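Local coordinates for adhesion and penetration protein autotransporter (Haemophilus influenzae, PDB 3SYJ), which promotes bacterial adherence to and invasion of host cells, self-associates in bacterial aggregation, and is probably a serine protease, the chain here being its secreted passenger domain, at residues 563-568 and 584-589; 512-517 and 557-562. All coordinates share one frame; numbering follows the deposited sequence.

Contact 1 of 2, residues 563-568 and 584-589; sequences TEDRTL and KGKLFF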
loop_
_atom_site.group_PDB
_atom_site.type_symbol
_atom_site.label_atom_id
_atom_site.label_comp_id
_atom_site.label_asym_id
_atom_site.label_seq_id
_atom_site.Cartn_x
_atom_site.Cartn_y
_atom_site.Cartn_z
ATOM N N THR A 563 24.864 -31.430 -17.950
ATOM C CA THR A 563 25.714 -30.456 -18.617
ATOM C C THR A 563 24.951 -29.183 -18.936
ATOM O O THR A 563 23.734 -29.196 -19.109
ATOM C CB THR A 563 26.319 -31.048 -19.912
ATOM O OG1 THR A 563 27.120 -32.187 -19.579
ATOM C CG2 THR A 563 27.183 -30.024 -20.644
ATOM N N GLU A 564 25.680 -28.077 -19.010
ATOM C CA GLU A 564 25.078 -26.783 -19.273
ATOM C C GLU A 564 24.366 -26.751 -20.635
ATOM O O GLU A 564 23.399 -26.014 -20.825
ATOM C CB GLU A 564 26.145 -25.688 -19.171
ATOM C CG GLU A 564 26.853 -25.629 -17.806
ATOM C CD GLU A 564 27.819 -26.797 -17.552
ATOM O OE1 GLU A 564 28.533 -27.214 -18.493
ATOM O OE2 GLU A 564 27.875 -27.292 -16.403
ATOM N N ASP A 565 24.827 -27.577 -21.570
ATOM C CA ASP A 565 24.275 -27.579 -22.924
ATOM C C ASP A 565 23.233 -28.674 -23.166
ATOM O O ASP A 565 23.387 -29.492 -24.075
ATOM C CB ASP A 565 25.398 -27.707 -23.959
ATOM C CG ASP A 565 24.961 -27.265 -25.350
ATOM O OD1 ASP A 565 23.767 -26.932 -25.512
ATOM O OD2 ASP A 565 25.807 -27.246 -26.276
ATOM N N ARG A 566 22.179 -28.690 -22.356
ATOM C CA ARG A 566 21.081 -29.634 -22.537
ATOM C C ARG A 566 19.776 -28.871 -22.444
ATOM O O ARG A 566 19.609 -28.045 -21.556
ATOM C CB ARG A 566 21.114 -30.724 -21.466
ATOM C CG ARG A 566 22.397 -31.530 -21.425
ATOM C CD ARG A 566 22.617 -32.310 -22.712
ATOM N NE ARG A 566 23.366 -33.537 -22.456
ATOM C CZ ARG A 566 24.669 -33.681 -22.680
ATOM N NH1 ARG A 566 25.376 -32.671 -23.181
ATOM N NH2 ARG A 566 25.265 -34.837 -22.409
ATOM N N THR A 567 18.849 -29.139 -23.353
ATOM C CA THR A 567 17.608 -28.376 -23.390
ATOM C C THR A 567 16.392 -29.250 -23.177
ATOM O O THR A 567 16.317 -30.363 -23.693
ATOM C CB THR A 567 17.442 -27.631 -24.724
ATOM O OG1 THR A 567 18.553 -26.753 -24.910
ATOM C CG2 THR A 567 16.155 -26.827 -24.739
ATOM N N LEU A 568 15.450 -28.729 -22.401
ATOM C CA LEU A 568 14.153 -29.354 -22.216
ATOM C C LEU A 568 13.079 -28.416 -22.757
ATOM O O LEU A 568 12.942 -27.280 -22.301
ATOM C CB LEU A 568 13.899 -29.654 -20.733
ATOM C CG LEU A 568 12.514 -30.179 -20.327
ATOM C CD1 LEU A 568 12.099 -31.389 -21.155
ATOM C CD2 LEU A 568 12.481 -30.518 -18.829
ATOM N N LYS A 584 20.191 -26.576 -13.981
ATOM C CA LYS A 584 21.192 -26.416 -15.025
ATOM C C LYS A 584 20.549 -26.531 -16.402
ATOM O O LYS A 584 19.356 -26.797 -16.514
ATOM C CB LYS A 584 22.274 -27.487 -14.869
ATOM C CG LYS A 584 23.564 -27.198 -15.614
ATOM C CD LYS A 584 24.558 -28.325 -15.424
ATOM C CE LYS A 584 24.872 -28.522 -13.956
ATOM N NZ LYS A 584 26.064 -29.387 -13.756
ATOM N N GLY A 585 21.340 -26.331 -17.448
ATOM C CA GLY A 585 20.864 -26.545 -18.800
ATOM C C GLY A 585 19.909 -25.467 -19.253
ATOM O O GLY A 585 19.892 -24.371 -18.698
ATOM N N LYS A 586 19.118 -25.782 -20.272
ATOM C CA LYS A 586 18.177 -24.825 -20.833
ATOM C C LYS A 586 16.757 -25.361 -20.762
ATOM O O LYS A 586 16.501 -26.513 -21.112
ATOM C CB LYS A 586 18.558 -24.467 -22.274
ATOM C CG LYS A 586 19.926 -23.810 -22.384
ATOM C CD LYS A 586 20.204 -23.311 -23.789
ATOM C CE LYS A 586 20.511 -24.452 -24.750
ATOM N NZ LYS A 586 21.956 -24.801 -24.776
ATOM N N LEU A 587 15.841 -24.514 -20.297
ATOM C CA LEU A 587 14.447 -24.896 -20.132
ATOM C C LEU A 587 13.552 -23.910 -20.879
ATOM O O LEU A 587 13.552 -22.716 -20.575
ATOM C CB LEU A 587 14.088 -24.934 -18.643
ATOM C CG LEU A 587 12.654 -25.289 -18.255
ATOM C CD1 LEU A 587 12.287 -26.682 -18.750
ATOM C CD2 LEU A 587 12.482 -25.190 -16.748
ATOM N N PHE A 588 12.798 -24.410 -21.857
ATOM C CA PHE A 588 11.945 -23.558 -22.683
ATOM C C PHE A 588 10.479 -23.814 -22.404
ATOM O O PHE A 588 10.026 -24.956 -22.446
ATOM C CB PHE A 588 12.212 -23.792 -24.180
ATOM C CG PHE A 588 13.333 -22.955 -24.742
ATOM C CD1 PHE A 588 14.637 -23.153 -24.326
ATOM C CD2 PHE A 588 13.082 -21.978 -25.689
ATOM C CE1 PHE A 588 15.671 -22.385 -24.840
ATOM C CE2 PHE A 588 14.111 -21.212 -26.209
ATOM C CZ PHE A 588 15.405 -21.419 -25.786
ATOM N N PHE A 589 9.745 -22.748 -22.107
ATOM C CA PHE A 589 8.286 -22.796 -22.085
ATOM C C PHE A 589 7.815 -22.175 -23.386
ATOM O O PHE A 589 8.109 -21.014 -23.669
ATOM C CB PHE A 589 7.720 -22.011 -20.902
ATOM C CG PHE A 589 8.151 -22.530 -19.562
ATOM C CD1 PHE A 589 7.346 -23.406 -18.851
ATOM C CD2 PHE A 589 9.356 -22.134 -19.011
ATOM C CE1 PHE A 589 7.739 -23.882 -17.609
ATOM C CE2 PHE A 589 9.760 -22.602 -17.782
ATOM C CZ PHE A 589 8.950 -23.482 -17.075
#

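Contact 2 of 2, residues 512-517 and 557-562; sequences VTITGN and LIYKPT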
loop_
_atom_site.group_PDB
_atom_site.type_symbol
_atom_site.label_atom_id
_atom_site.label_comp_id
_atom_site.label_asym_id
_atom_site.label_seq_id
_atom_site.Cartn_x
_atom_site.Cartn_y
_atom_site.Cartn_z
ATOM N N VAL A 512 8.494 -35.499 -10.249
ATOM C CA VAL A 512 9.066 -36.022 -11.480
ATOM C C VAL A 512 10.373 -35.294 -11.747
ATOM O O VAL A 512 10.410 -34.067 -11.828
ATOM C CB VAL A 512 8.137 -35.824 -12.701
ATOM C CG1 VAL A 512 8.693 -36.557 -13.918
ATOM C CG2 VAL A 512 6.739 -36.310 -12.403
ATOM N N THR A 513 11.450 -36.055 -11.875
ATOM C CA THR A 513 12.734 -35.477 -12.232
ATOM C C THR A 513 13.079 -35.860 -13.671
ATOM O O THR A 513 12.908 -37.005 -14.074
ATOM C CB THR A 513 13.838 -35.935 -11.250
ATOM O OG1 THR A 513 13.446 -35.598 -9.911
ATOM C CG2 THR A 513 15.181 -35.276 -11.567
ATOM N N ILE A 514 13.529 -34.882 -14.449
ATOM C CA ILE A 514 14.000 -35.124 -15.805
ATOM C C ILE A 514 15.480 -34.765 -15.877
ATOM O O ILE A 514 15.866 -33.640 -15.551
ATOM C CB ILE A 514 13.198 -34.309 -16.832
ATOM C CG1 ILE A 514 11.733 -34.761 -16.826
ATOM C CG2 ILE A 514 13.788 -34.470 -18.224
ATOM C CD1 ILE A 514 10.804 -33.843 -17.580
ATOM N N THR A 515 16.309 -35.729 -16.274
ATOM C CA THR A 515 17.764 -35.540 -16.276
ATOM C C THR A 515 18.376 -35.376 -17.673
ATOM O O THR A 515 19.549 -35.031 -17.807
ATOM C CB THR A 515 18.479 -36.703 -15.562
ATOM O OG1 THR A 515 18.173 -37.938 -16.228
ATOM C CG2 THR A 515 18.023 -36.788 -14.109
ATOM N N GLY A 516 17.584 -35.614 -18.711
ATOM C CA GLY A 516 18.070 -35.485 -20.071
ATOM C C GLY A 516 18.801 -36.735 -20.520
ATOM O O GLY A 516 18.977 -37.670 -19.743
ATOM N N ASN A 517 19.218 -36.757 -21.779
ATOM C CA ASN A 517 19.898 -37.919 -22.323
ATOM C C ASN A 517 21.249 -38.115 -21.652
ATOM O O ASN A 517 21.981 -37.154 -21.406
ATOM C CB ASN A 517 20.069 -37.798 -23.839
ATOM C CG ASN A 517 18.767 -37.988 -24.586
ATOM O OD1 ASN A 517 18.492 -37.298 -25.565
ATOM N ND2 ASN A 517 17.955 -38.928 -24.128
ATOM N N LEU A 557 8.119 -30.614 -10.312
ATOM C CA LEU A 557 8.898 -30.976 -11.484
ATOM C C LEU A 557 10.328 -30.447 -11.361
ATOM O O LEU A 557 10.539 -29.258 -11.118
ATOM C CB LEU A 557 8.239 -30.408 -12.738
ATOM C CG LEU A 557 9.045 -30.537 -14.025
ATOM C CD1 LEU A 557 9.139 -32.004 -14.443
ATOM C CD2 LEU A 557 8.421 -29.680 -15.111
ATOM N N ILE A 558 11.304 -31.332 -11.528
ATOM C CA ILE A 558 12.702 -30.936 -11.441
ATOM C C ILE A 558 13.434 -31.246 -12.740
ATOM O O ILE A 558 13.463 -32.396 -13.180
ATOM C CB ILE A 558 13.442 -31.673 -10.306
ATOM C CG1 ILE A 558 12.796 -31.395 -8.949
ATOM C CG2 ILE A 558 14.896 -31.252 -10.265
ATOM C CD1 ILE A 558 11.619 -32.269 -8.634
ATOM N N TYR A 559 14.016 -30.219 -13.356
ATOM C CA TYR A 559 14.891 -30.418 -14.501
ATOM C C TYR A 559 16.345 -30.308 -14.045
ATOM O O TYR A 559 16.795 -29.249 -13.610
ATOM C CB TYR A 559 14.587 -29.408 -15.612
ATOM C CG TYR A 559 15.490 -29.543 -16.817
ATOM C CD1 TYR A 559 15.696 -30.775 -17.415
ATOM C CD2 TYR A 559 16.136 -28.437 -17.357
ATOM C CE1 TYR A 559 16.521 -30.912 -18.514
ATOM C CE2 TYR A 559 16.964 -28.560 -18.461
ATOM C CZ TYR A 559 17.153 -29.805 -19.036
ATOM O OH TYR A 559 17.977 -29.949 -20.133
ATOM N N LYS A 560 17.073 -31.413 -14.145
ATOM C CA LYS A 560 18.425 -31.488 -13.609
ATOM C C LYS A 560 19.339 -32.263 -14.550
ATOM O O LYS A 560 19.676 -33.423 -14.289
ATOM C CB LYS A 560 18.398 -32.150 -12.219
ATOM C CG LYS A 560 19.780 -32.386 -11.607
ATOM C CD LYS A 560 19.732 -32.544 -10.087
ATOM C CE LYS A 560 18.989 -33.803 -9.656
ATOM N NZ LYS A 560 18.881 -33.922 -8.160
ATOM N N PRO A 561 19.731 -31.632 -15.666
ATOM C CA PRO A 561 20.624 -32.258 -16.644
ATOM C C PRO A 561 22.041 -32.277 -16.092
ATOM O O PRO A 561 22.286 -31.620 -15.081
ATOM C CB PRO A 561 20.546 -31.296 -17.827
ATOM C CG PRO A 561 20.251 -29.977 -17.185
ATOM C CD PRO A 561 19.242 -30.328 -16.142
ATOM N N THR A 562 22.953 -33.001 -16.737
ATOM C CA THR A 562 24.335 -33.087 -16.263
ATOM C C THR A 562 25.196 -31.938 -16.772
ATOM O O THR A 562 26.150 -31.527 -16.111
ATOM C CB THR A 562 25.016 -34.392 -16.718
ATOM O OG1 THR A 562 25.002 -34.455 -18.152
ATOM C CG2 THR A 562 24.312 -35.616 -16.131
HETATM O O HOH W 1 21.843 -34.606 -19.097
#

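Contact 1 of 2, residues 563-568 and 584-589
K586 and D565 make the shorter of the two salt bridges between 563-568 and 584-589, two neighbouring rungs of the passenger's parallel beta-helix. The lysine chain folds back on itself: it turns at both chi3 (-74°) and chi4 (-88°), so that NZ comes within 2.9 Å of D565 OD1, which it meets from above the carboxylate plane. On the way CE passes T567 OG1 at 3.0 Å, a short contact of a methylene with a hydroxyl oxygen. A second, looser pair stands well apart from it, where K584 runs obliquely past E564; CD packs against OE2, and the salt bridge from NZ to OE2 is long at 3.8 Å.

The backbones pair in parallel, T567 beside K586 and L568 beside L587. K586 grips the 563-568 strand through its N-H, given to R566 O, and its carbonyl, which accepts from L568 N at 2.8 Å; L568 O then receives F588 N in an almost straight bond of 2.9 Å. On the face of the two leucines, both side chains extend with CG opposite the backbone N and point the same way, bringing L568 CD2 to 3.8 Å from L587 CD1. On the face of T567, its CG2 approaches the ring of F588 obliquely, at 4.0 Å from CD1. G585, with positive phi (73°), carries its CA close to E564 O. The chemistry implies that backbone bonds set the register, leucines fill the interior, and acidic charges are probably partly neutralised, D565 by K586 and K535, E564 over a long link.

Contact 2 of 2, residues 512-517 and 557-562
I514 and L557 meet in the apolar interior of a right-handed parallel beta-helix, their CD1 methyls 4.0 Å apart where the two side chains cross at a slant. V512 lies on the same face, with CB 4.3 Å from L557 CD1, and L568, round the corner on strand 567-575, packs against I514 and Y559. The tyrosine's chi1 of 178° sets CG opposite its backbone N and brings CD1 to 3.4 Å from I514 O, which approaches the ring obliquely, and to 4.2 Å from I514 CG2. P561 CD sits over the centre of one face of this ring.

The backbones that carry these side chains, strands 512-514 and 557-559, run parallel, 15° apart. I558 bonds both ways, giving its N-H to V512 O and accepting from I514 N, and K560 N continues the ladder to I514 O. On the other face T513 and I558 cross, OG1 resting 3.9 Å from the isoleucine CB.

Past the strand ends T515 turns its hydroxyl back to F489 O on the preceding rung, while its carbonyl lies against P561 CA. One water completes the polar edge, donating to T515 O at 2.7 Å and accepting from T562 N at 3.1 Å.

Overall arrangement
Contact 2 comes first along the chain and closes before contact 1 opens, and residue 562 of the one is followed directly by 563 of the other. Their centres are about 9 Å apart, and both pair parallel strands of successive beta-helix turns, strand 510-514 with 555-559 and strand 567-575 with 586-593. They join across the corner between two faces of the solenoid: Y559 OH reaches R566 O in a weak hydrogen bond, and K584 NZ probably bonds T562 O. Neither touches the second chain of the assembly. Such rung-on-rung pairing builds the long stalk-like body of an adhesin that self-associates between bacteria.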